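Local coordinates for protein protease (Vibrio cholerae, PDB 4L9D) that forms the calcium-binding PKD1 domain of the secreted metalloprotease PrtV, in which calcium binding regulates the flexibility between domains, at residues Ile6-Phe12 with Asn25-Asp31; Tyr37-Asn43 with Ala50-Tyr56. All coordinates share one frame; numbering follows the deposited sequence.

Contact 1: residues Ile6-Phe12 with Asn25-Asp31. With NA (sodium ion), chain C.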
ATOM      1  N   ILE A   6       1.438  -5.978  16.695  1.00 66.60           N
ATOM      2  CA  ILE A   6       2.620  -6.857  16.883  1.00 69.72           C
ATOM      3  C   ILE A   6       3.077  -7.658  15.610  1.00 17.28           C
ATOM      4  O   ILE A   6       4.276  -7.565  15.286  1.00 17.76           O
ATOM      5  CB  ILE A   6       2.535  -7.795  18.149  1.00 79.92           C
ATOM      6  CG1 ILE A   6       1.077  -8.095  18.555  1.00 64.87           C
ATOM      7  CG2 ILE A   6       3.379  -7.218  19.295  1.00 87.96           C
ATOM      8  CD1 ILE A   6       0.801  -8.395  20.032  1.00 78.78           C
ATOM      9  N   ALA A   7       2.286  -8.593  14.986  1.00 19.24           N
ATOM     10  CA  ALA A   7       2.786  -9.411  13.844  1.00 10.15           C
ATOM     11  C   ALA A   7       1.604  -9.945  13.120  1.00  9.91           C
ATOM     12  O   ALA A   7       0.606 -10.422  13.734  1.00 18.23           O
ATOM     13  CB  ALA A   7       3.632 -10.642  14.487  1.00 15.70           C
ATOM     14  N   PRO A   8       1.611  -9.851  11.798  1.00  8.07           N
ATOM     15  CA  PRO A   8       2.580  -9.141  10.981  1.00  6.13           C
ATOM     16  C   PRO A   8       2.496  -7.608  11.164  1.00  5.34           C
ATOM     17  O   PRO A   8       1.600  -7.105  11.844  1.00  6.53           O
ATOM     18  CB  PRO A   8       2.173  -9.556   9.563  1.00  6.56           C
ATOM     19  CG  PRO A   8       0.718  -9.710   9.639  1.00  7.25           C
ATOM     20  CD  PRO A   8       0.482 -10.344  10.977  1.00  7.75           C
ATOM     21  N   VAL A   9       3.432  -6.915  10.550  1.00  5.63           N
ATOM     22  CA  VAL A   9       3.449  -5.443  10.530  1.00  4.98           C
ATOM     23  C   VAL A   9       3.446  -4.995   9.083  1.00  4.36           C
ATOM     24  O   VAL A   9       4.432  -5.213   8.355  1.00  5.95           O
ATOM     25  CB  VAL A   9       4.656  -4.856  11.286  1.00  6.74           C
ATOM     26  CG1 VAL A   9       4.564  -3.338  11.233  1.00  8.23           C
ATOM     27  CG2 VAL A   9       4.673  -5.324  12.736  1.00  9.66           C
ATOM     28  N   ALA A  10       2.367  -4.345   8.667  1.00  4.36           N
ATOM     29  CA  ALA A  10       2.262  -3.735   7.342  1.00  3.75           C
ATOM     30  C   ALA A  10       3.055  -2.429   7.320  1.00  3.56           C
ATOM     31  O   ALA A  10       2.935  -1.612   8.237  1.00  3.97           O
ATOM     32  CB  ALA A  10       0.803  -3.435   6.996  1.00  4.27           C
ATOM     33  N   ARG A  11       3.803  -2.224   6.234  1.00  3.89           N
ATOM     34  CA  ARG A  11       4.579  -0.975   6.105  1.00  3.65           C
ATOM     35  C   ARG A  11       5.022  -0.825   4.681  1.00  3.75           C
ATOM     36  O   ARG A  11       5.290  -1.826   3.988  1.00  4.42           O
ATOM     37  CB  ARG A  11       5.803  -1.031   7.065  1.00  3.84           C
ATOM     38  CG  ARG A  11       6.437   0.331   7.279  1.00  4.02           C
ATOM     39  CD  ARG A  11       7.600   0.255   8.301  1.00  4.20           C
ATOM     40  NE  ARG A  11       8.610  -0.650   7.812  1.00  4.82           N
ATOM     41  CZ  ARG A  11       9.826  -0.787   8.378  1.00  5.60           C
ATOM     42  NH1 ARG A  11      10.210   0.013   9.374  1.00  5.59           N
ATOM     43  NH2 ARG A  11      10.642  -1.676   7.892  1.00  8.74           N
ATOM     44  N   PHE A  12       5.100   0.419   4.215  1.00  3.91           N
ATOM     45  CA  PHE A  12       5.540   0.683   2.842  1.00  4.05           C
ATOM     46  C   PHE A  12       6.098   2.124   2.789  1.00  4.10           C
ATOM     47  O   PHE A  12       5.853   2.920   3.683  1.00  5.44           O
ATOM     48  CB  PHE A  12       4.418   0.486   1.819  1.00  4.51           C
ATOM     49  CG  PHE A  12       3.212   1.367   2.063  1.00  4.40           C
ATOM     50  CD1 PHE A  12       3.200   2.680   1.699  1.00  5.27           C
ATOM     51  CD2 PHE A  12       2.040   0.849   2.595  1.00  4.94           C
ATOM     52  CE1 PHE A  12       2.084   3.455   1.929  1.00  5.95           C
ATOM     53  CE2 PHE A  12       0.940   1.637   2.830  1.00  5.02           C
ATOM     54  CZ  PHE A  12       0.942   2.962   2.461  1.00  4.93           C
ATOM     55  N   ASN A  25       7.585  -2.144  -0.611  1.00  5.01           N
ATOM     56  CA  ASN A  25       6.953  -2.865   0.517  1.00  4.43           C
ATOM     57  C   ASN A  25       7.988  -3.150   1.574  1.00  4.98           C
ATOM     58  O   ASN A  25       8.952  -3.844   1.284  1.00  7.18           O
ATOM     59  CB  ASN A  25       6.309  -4.118  -0.006  1.00  6.32           C
ATOM     60  CG  ASN A  25       5.304  -4.666   0.968  1.00  4.50           C
ATOM     61  OD1 ASN A  25       5.553  -4.691   2.173  1.00  5.67           O
ATOM     62  ND2 ASN A  25       4.188  -5.123   0.442  1.00  6.10           N
ATOM     63  N   THR A  26       7.807  -2.637   2.766  1.00  3.95           N
ATOM     64  CA  THR A  26       8.760  -2.758   3.865  1.00  4.46           C
ATOM     65  C   THR A  26       8.127  -3.448   5.068  1.00  4.55           C
ATOM     66  O   THR A  26       8.540  -3.247   6.215  1.00  4.53           O
ATOM     67  CB  THR A  26       9.375  -1.386   4.210  1.00  5.20           C
ATOM     68  OG1 THR A  26       8.343  -0.556   4.718  1.00  4.84           O
ATOM     69  CG2 THR A  26      10.081  -0.761   3.001  1.00  6.16           C
ATOM     70  N   SER A  27       7.161  -4.327   4.795  1.00  4.59           N
ATOM     71  CA  SER A  27       6.453  -5.070   5.816  1.00  4.74           C
ATOM     72  C   SER A  27       7.296  -6.166   6.399  1.00  5.11           C
ATOM     73  O   SER A  27       8.330  -6.554   5.794  1.00  6.83           O
ATOM     74  CB  SER A  27       5.152  -5.659   5.189  1.00  5.00           C
ATOM     75  OG  SER A  27       4.302  -4.680   4.665  1.00  4.35           O
ATOM     76  N   SER A  28       6.909  -6.729   7.536  1.00  5.26           N
ATOM     77  CA  SER A  28       7.622  -7.739   8.196  1.00  6.69           C
ATOM     78  C   SER A  28       6.712  -8.610   9.056  1.00  5.56           C
ATOM     79  O   SER A  28       5.547  -8.285   9.291  1.00  6.58           O
ATOM     80  CB  SER A  28       8.777  -7.160   8.986  1.00  8.37           C
ATOM     81  OG  SER A  28       8.260  -6.323   9.985  1.00  9.48           O
ATOM     82  N   ASP A  29       7.258  -9.691   9.582  1.00  6.17           N
ATOM     83  CA  ASP A  29       6.483 -10.569  10.463  1.00  6.24           C
ATOM     84  C   ASP A  29       7.444 -11.336  11.344  1.00  6.81           C
ATOM     85  O   ASP A  29       8.259 -12.133  10.842  1.00  8.69           O
ATOM     86  CB  ASP A  29       5.660 -11.578   9.643  1.00  6.57           C
ATOM     87  CG  ASP A  29       4.582 -12.265  10.420  1.00  6.76           C
ATOM     88  OD1 ASP A  29       4.582 -12.274  11.658  1.00  8.65           O
ATOM     89  OD2 ASP A  29       3.720 -12.877   9.704  1.00  7.24           O
ATOM     90  N   SER A  30       7.371 -11.087  12.652  1.00  7.73           N
ATOM     91  CA  SER A  30       8.261 -11.742  13.649  1.00  8.32           C
ATOM     92  C   SER A  30       7.772 -13.118  14.042  1.00 10.20           C
ATOM     93  O   SER A  30       8.479 -13.821  14.767  1.00 12.92           O
ATOM     94  CB  SER A  30       8.435 -10.885  14.854  1.00 11.88           C
ATOM     95  OG  SER A  30       7.230 -10.641  15.508  1.00 13.96           O
ATOM     96  N   ASP A  31       6.575 -13.510  13.614  0.70  9.69           N
ATOM     97  CA  ASP A  31       5.972 -14.763  14.034  0.70 10.13           C
ATOM     98  C   ASP A  31       5.268 -15.428  12.836  0.70  9.46           C
ATOM     99  O   ASP A  31       4.160 -15.926  12.950  0.70 12.54           O
ATOM    100  CB  ASP A  31       4.965 -14.512  15.182  0.70 13.31           C
ATOM    101  CG  ASP A  31       4.447 -15.754  15.776  0.70 16.69           C
ATOM    102  OD1 ASP A  31       5.222 -16.741  15.862  0.70 22.85           O
ATOM    103  OD2 ASP A  31       3.285 -15.735  16.286  0.70 20.60           O
TER
HETATM  104 NA    NA C 901       9.101 -14.022   9.785  0.90 12.07          NA
HETATM  105  O   HOH W   1       7.542  -7.603  14.572  0.80 71.88           O
HETATM  106  O   HOH W   2       7.381  -3.916   8.961  0.50 12.31           O
HETATM  107  O   HOH W   3       9.958 -16.056   8.816  1.00 18.43           O
HETATM  108  O   HOH W   4       9.261 -12.934   7.762  1.00 17.82           O
HETATM  109  O   HOH W   5       8.960 -15.315  11.813  1.00 19.21           O
HETATM  110  O   HOH W   6      11.285 -13.208  10.406  1.00 24.25           O

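Contact 2: residues Tyr37-Asn43 with Ala50-Tyr56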
ATOM      1  N   TYR A  37      -1.271  -9.608   0.080  1.00  3.56           N
ATOM      2  CA  TYR A  37      -1.347  -8.161   0.146  1.00  3.86           C
ATOM      3  C   TYR A  37      -2.677  -7.697  -0.451  1.00  3.96           C
ATOM      4  O   TYR A  37      -3.090  -8.192  -1.512  1.00  4.76           O
ATOM      5  CB  TYR A  37      -0.233  -7.534  -0.699  1.00  4.80           C
ATOM      6  CG  TYR A  37       1.135  -8.023  -0.355  1.00  4.12           C
ATOM      7  CD1 TYR A  37       1.804  -7.587   0.752  1.00  5.41           C
ATOM      8  CD2 TYR A  37       1.733  -9.074  -1.069  1.00  5.24           C
ATOM      9  CE1 TYR A  37       3.010  -8.070   1.147  1.00  6.26           C
ATOM     10  CE2 TYR A  37       2.959  -9.563  -0.731  1.00  5.69           C
ATOM     11  CZ  TYR A  37       3.614  -9.047   0.380  1.00  6.32           C
ATOM     12  OH  TYR A  37       4.861  -9.553   0.764  1.00  8.03           O
ATOM     13  N   LEU A  38      -3.292  -6.704   0.193  1.00  3.91           N
ATOM     14  CA  LEU A  38      -4.402  -5.964  -0.411  1.00  4.12           C
ATOM     15  C   LEU A  38      -4.047  -4.491  -0.297  1.00  3.47           C
ATOM     16  O   LEU A  38      -4.088  -3.899   0.816  1.00  3.94           O
ATOM     17  CB  LEU A  38      -5.756  -6.303   0.211  1.00  4.33           C
ATOM     18  CG  LEU A  38      -7.018  -5.810  -0.450  1.00  5.87           C
ATOM     19  CD1 LEU A  38      -7.261  -4.341  -0.237  1.00  6.80           C
ATOM     20  CD2 LEU A  38      -7.114  -6.222  -1.928  1.00  5.58           C
ATOM     21  N   TRP A  39      -3.698  -3.888  -1.398  1.00  3.15           N
ATOM     22  CA  TRP A  39      -3.487  -2.443  -1.500  1.00  3.66           C
ATOM     23  C   TRP A  39      -4.790  -1.800  -1.922  1.00  3.52           C
ATOM     24  O   TRP A  39      -5.554  -2.333  -2.748  1.00  3.95           O
ATOM     25  CB  TRP A  39      -2.447  -2.128  -2.625  1.00  4.11           C
ATOM     26  CG  TRP A  39      -1.054  -2.472  -2.328  1.00  3.92           C
ATOM     27  CD1 TRP A  39      -0.443  -3.696  -2.534  1.00  3.75           C
ATOM     28  CD2 TRP A  39      -0.063  -1.610  -1.780  1.00  3.90           C
ATOM     29  NE1 TRP A  39       0.879  -3.631  -2.168  1.00  3.83           N
ATOM     30  CE2 TRP A  39       1.145  -2.357  -1.701  1.00  4.00           C
ATOM     31  CE3 TRP A  39      -0.047  -0.287  -1.371  1.00  4.24           C
ATOM     32  CZ2 TRP A  39       2.356  -1.773  -1.280  1.00  4.75           C
ATOM     33  CZ3 TRP A  39       1.128   0.257  -0.921  1.00  4.66           C
ATOM     34  CH2 TRP A  39       2.320  -0.469  -0.868  1.00  4.86           C
ATOM     35  N   ASP A  40      -4.989  -0.598  -1.399  1.00  3.92           N
ATOM     36  CA  ASP A  40      -6.231   0.158  -1.571  1.00  3.61           C
ATOM     37  C   ASP A  40      -5.780   1.593  -1.766  1.00  3.54           C
ATOM     38  O   ASP A  40      -5.246   2.224  -0.853  1.00  4.02           O
ATOM     39  CB  ASP A  40      -7.061  -0.110  -0.333  1.00  4.35           C
ATOM     40  CG  ASP A  40      -8.209   0.801  -0.047  1.00  4.17           C
ATOM     41  OD1 ASP A  40      -8.417   1.818  -0.751  1.00  4.45           O
ATOM     42  OD2 ASP A  40      -8.944   0.505   0.955  1.00  5.87           O
ATOM     43  N   PHE A  41      -5.927   2.133  -2.988  1.00  3.31           N
ATOM     44  CA  PHE A  41      -5.288   3.365  -3.335  1.00  3.49           C
ATOM     45  C   PHE A  41      -6.076   4.624  -2.981  1.00  3.60           C
ATOM     46  O   PHE A  41      -5.654   5.738  -3.277  1.00  4.23           O
ATOM     47  CB  PHE A  41      -4.911   3.345  -4.829  1.00  3.86           C
ATOM     48  CG  PHE A  41      -4.038   2.137  -5.227  1.00  3.67           C
ATOM     49  CD1 PHE A  41      -2.993   1.717  -4.470  1.00  4.10           C
ATOM     50  CD2 PHE A  41      -4.319   1.489  -6.414  1.00  4.80           C
ATOM     51  CE1 PHE A  41      -2.201   0.655  -4.881  1.00  4.32           C
ATOM     52  CE2 PHE A  41      -3.547   0.383  -6.814  1.00  5.49           C
ATOM     53  CZ  PHE A  41      -2.474   0.015  -6.050  1.00  4.88           C
ATOM     54  N   GLY A  42      -7.225   4.456  -2.339  1.00  3.34           N
ATOM     55  CA  GLY A  42      -7.988   5.623  -1.867  1.00  3.61           C
ATOM     56  C   GLY A  42      -8.791   6.283  -2.959  1.00  3.22           C
ATOM     57  O   GLY A  42      -9.187   7.437  -2.817  1.00  3.76           O
ATOM     58  N   ASN A  43      -9.059   5.559  -4.051  1.00  3.91           N
ATOM     59  CA  ASN A  43      -9.741   6.077  -5.232  1.00  3.59           C
ATOM     60  C   ASN A  43     -10.689   5.036  -5.845  1.00  3.63           C
ATOM     61  O   ASN A  43     -11.143   5.262  -6.978  1.00  4.41           O
ATOM     62  CB  ASN A  43      -8.723   6.527  -6.274  1.00  3.88           C
ATOM     63  CG  ASN A  43      -7.958   5.365  -6.845  1.00  3.68           C
ATOM     64  OD1 ASN A  43      -7.874   4.285  -6.223  1.00  4.02           O
ATOM     65  ND2 ASN A  43      -7.355   5.560  -8.018  1.00  4.35           N
ATOM     66  N   ALA A  50       2.734  -7.272  -4.515  1.00  4.12           N
ATOM     67  CA  ALA A  50       3.553  -6.893  -3.372  1.00  4.47           C
ATOM     68  C   ALA A  50       3.886  -5.389  -3.387  1.00  4.39           C
ATOM     69  O   ALA A  50       3.847  -4.727  -2.360  1.00  4.81           O
ATOM     70  CB  ALA A  50       4.836  -7.724  -3.355  1.00  5.60           C
ATOM     71  N   ALA A  51       4.279  -4.868  -4.571  1.00  4.36           N
ATOM     72  CA  ALA A  51       4.753  -3.481  -4.667  1.00  4.22           C
ATOM     73  C   ALA A  51       4.275  -2.883  -5.999  1.00  4.05           C
ATOM     74  O   ALA A  51       5.067  -2.731  -6.945  1.00  5.23           O
ATOM     75  CB  ALA A  51       6.261  -3.393  -4.492  1.00  6.13           C
ATOM     76  N   PRO A  52       2.988  -2.604  -6.130  1.00  3.72           N
ATOM     77  CA  PRO A  52       2.424  -2.117  -7.387  1.00  4.32           C
ATOM     78  C   PRO A  52       2.868  -0.670  -7.709  1.00  3.95           C
ATOM     79  O   PRO A  52       3.336   0.083  -6.846  1.00  4.65           O
ATOM     80  CB  PRO A  52       0.925  -2.240  -7.177  1.00  4.67           C
ATOM     81  CG  PRO A  52       0.761  -2.041  -5.692  1.00  5.24           C
ATOM     82  CD  PRO A  52       1.973  -2.670  -5.071  1.00  4.22           C
ATOM     83  N   THR A  53       2.593  -0.308  -8.950  1.00  4.41           N
ATOM     84  CA  THR A  53       2.640   1.060  -9.452  0.50  4.25           C
ATOM     85  C   THR A  53       1.193   1.426  -9.898  1.00  4.35           C
ATOM     86  O   THR A  53       0.494   0.562 -10.426  1.00  5.95           O
ATOM     87  CB  THR A  53       3.648   1.174 -10.619  0.50  5.64           C
ATOM     88  OG1 THR A  53       4.913   0.669 -10.219  0.60  7.98           O
ATOM     89  CG2 THR A  53       3.736   2.634 -11.044  0.60  6.74           C
ATOM     90  N   TRP A  54       0.777   2.647  -9.676  1.00  4.14           N
ATOM     91  CA  TRP A  54      -0.579   3.041  -9.983  1.00  4.67           C
ATOM     92  C   TRP A  54      -0.611   4.539 -10.284  1.00  4.66           C
ATOM     93  O   TRP A  54       0.394   5.230 -10.158  1.00  5.27           O
ATOM     94  CB  TRP A  54      -1.545   2.698  -8.835  1.00  4.38           C
ATOM     95  CG  TRP A  54      -1.306   3.423  -7.571  1.00  4.39           C
ATOM     96  CD1 TRP A  54      -2.018   4.522  -7.095  1.00  4.76           C
ATOM     97  CD2 TRP A  54      -0.422   3.038  -6.484  1.00  4.02           C
ATOM     98  NE1 TRP A  54      -1.586   4.839  -5.832  1.00  4.63           N
ATOM     99  CE2 TRP A  54      -0.658   3.928  -5.414  1.00  4.46           C
ATOM    100  CE3 TRP A  54       0.491   1.987  -6.313  1.00  4.33           C
ATOM    101  CZ2 TRP A  54      -0.005   3.792  -4.192  1.00  4.49           C
ATOM    102  CZ3 TRP A  54       1.107   1.863  -5.109  1.00  4.52           C
ATOM    103  CH2 TRP A  54       0.854   2.736  -4.056  1.00  4.95           C
ATOM    104  N   SER A  55      -1.795   5.048 -10.680  1.00  5.23           N
ATOM    105  CA  SER A  55      -1.942   6.474 -10.935  0.80  5.24           C
ATOM    106  C   SER A  55      -3.372   6.898 -10.680  1.00  5.19           C
ATOM    107  O   SER A  55      -4.332   6.123 -10.696  1.00  5.71           O
ATOM    108  CB  SER A  55      -1.508   6.823 -12.345  0.80  5.66           C
ATOM    109  OG  SER A  55      -2.345   6.095 -13.312  0.80  7.15           O
ATOM    110  N   TYR A  56      -3.489   8.222 -10.519  1.00  4.98           N
ATOM    111  CA  TYR A  56      -4.763   8.899 -10.342  1.00  5.15           C
ATOM    112  C   TYR A  56      -5.085   9.758 -11.593  1.00  5.17           C
ATOM    113  O   TYR A  56      -4.275   9.843 -12.520  1.00  6.51           O
ATOM    114  CB  TYR A  56      -4.681   9.791  -9.073  1.00  4.89           C
ATOM    115  CG  TYR A  56      -4.344   9.010  -7.831  1.00  4.44           C
ATOM    116  CD1 TYR A  56      -5.341   8.379  -7.110  1.00  4.28           C
ATOM    117  CD2 TYR A  56      -3.046   8.904  -7.387  1.00  4.82           C
ATOM    118  CE1 TYR A  56      -5.043   7.618  -6.010  1.00  3.95           C
ATOM    119  CE2 TYR A  56      -2.735   8.121  -6.271  1.00  4.96           C
ATOM    120  CZ  TYR A  56      -3.734   7.522  -5.563  1.00  3.66           C
ATOM    121  OH  TYR A  56      -3.410   6.787  -4.447  1.00  4.14           O
TER

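Contact 1: residues Ile6-Phe12 with Asn25-Asp31
Val9 and Ser28 exchange both of their backbone bonds. Val9 N gives to Ser28 O at 2.8 Å in a nearly straight bond (177°), and Ser28 N gives back to Val9 O at 3.0 Å. This isolated antiparallel bridge is followed by a second one, Phe12 with Asn25, a non-hydrogen-bonded pair. Between the two bridges the pairing is irregular: Arg11 N goes to a side chain, Ser27 OG (3.0 Å), while Arg11 O takes Thr26 N (2.9 Å). Thr26 O then receives Arg11 NE (3.0 Å) and NH2 side-on, in the guanidinium plane, with NH2 on a lone pair and NE above the carbonyl plane; the bend at chi3 (60°) turns the guanidinium back to it. A water bridges this same oxygen to Val9 O. In the PKD domain, a beta-sandwich, these paired segments lead to the end where Ile6 and Asp31 belong to the calcium-binding site. Two Asx turns shape the 25-31 segment: Asn25 OD1 accepts Ser27 N, and Asp29 OD1 accepts Asp31 N (3.1 Å). The Asp29 carboxylate lies against Ala7 CB and Pro8 CB, close to Asp70, another residue of that site. Asp29 O, by contrast, binds the sodium ion at 2.3 Å, with four waters and Gly32 O completing the shell.

Contact 2: residues Tyr37-Asn43 with Ala50-Tyr56
Phe41 lays its ring flat over the indole of Trp54, face to face with the five-membered ring: centroids lie 3.6 Å apart and the planes differ by 10°. The overlap runs on toward the benzo ring, with Phe41 CE1 3.3 Å from Trp54 CE3. Trp54 CG lies between its backbone N and carbonyl carbon (chi1 65°), which turns the indole over Phe41. Trp54 CB also lies over the Phe41 face, a CH-pi contact. The N-H edge of the same five-membered ring is held by a hydrogen bond: Trp54 NE1 donates in its ring plane to Tyr56 OH at 3.0 Å, and that hydroxyl donates to Phe41 O at 2.7 Å, in the carbonyl plane on a lone pair.

Pro52 fills the next position, its CG at the edge of Phe41 and its CD over the pyrrole face of Trp39, 3.5 Å from the centroid. Trp39 NE1 gives to Ala50 O at 3.2 Å, a bent bond (140°) arriving well above the carbonyl plane. At the far end Ala50 CA sits over the Tyr37 ring.

No backbone bond joins the two segments: they run almost parallel but belong to different sheets. Strand 34-40 pairs with 60-70, strand 53-55 with 20-25, and the aromatic cluster of Trp39, Phe41 and Trp54 packs between the two layers, against Leu66 and Val64.

In the fold
From the N terminus, contact 1 comes first: segment 6-12 leads into strand 12-17, the chain returns along strand 20-25, and the segment 25-31 that follows closes the loop beside its start. Contact 2 opens only afterwards, when strand 34-40 enters the other sheet; the chain turns through strand 46-47 of the same sheet and then crosses to 50-56, which leads into strand 53-55 of the first sheet. The two loops are therefore in series, neither nested nor crossed, with centres about 17 Å apart. They still meet at their borders: Asn25 ND2 lies 2.9 Å from Ala50 O, a probable hydrogen bond, and Phe12 CB packs 3.5 Å from Trp39 CH2. Contact 1 joins the N-terminal segment to the loop carrying metal-site residues; contact 2 joins the two sheets.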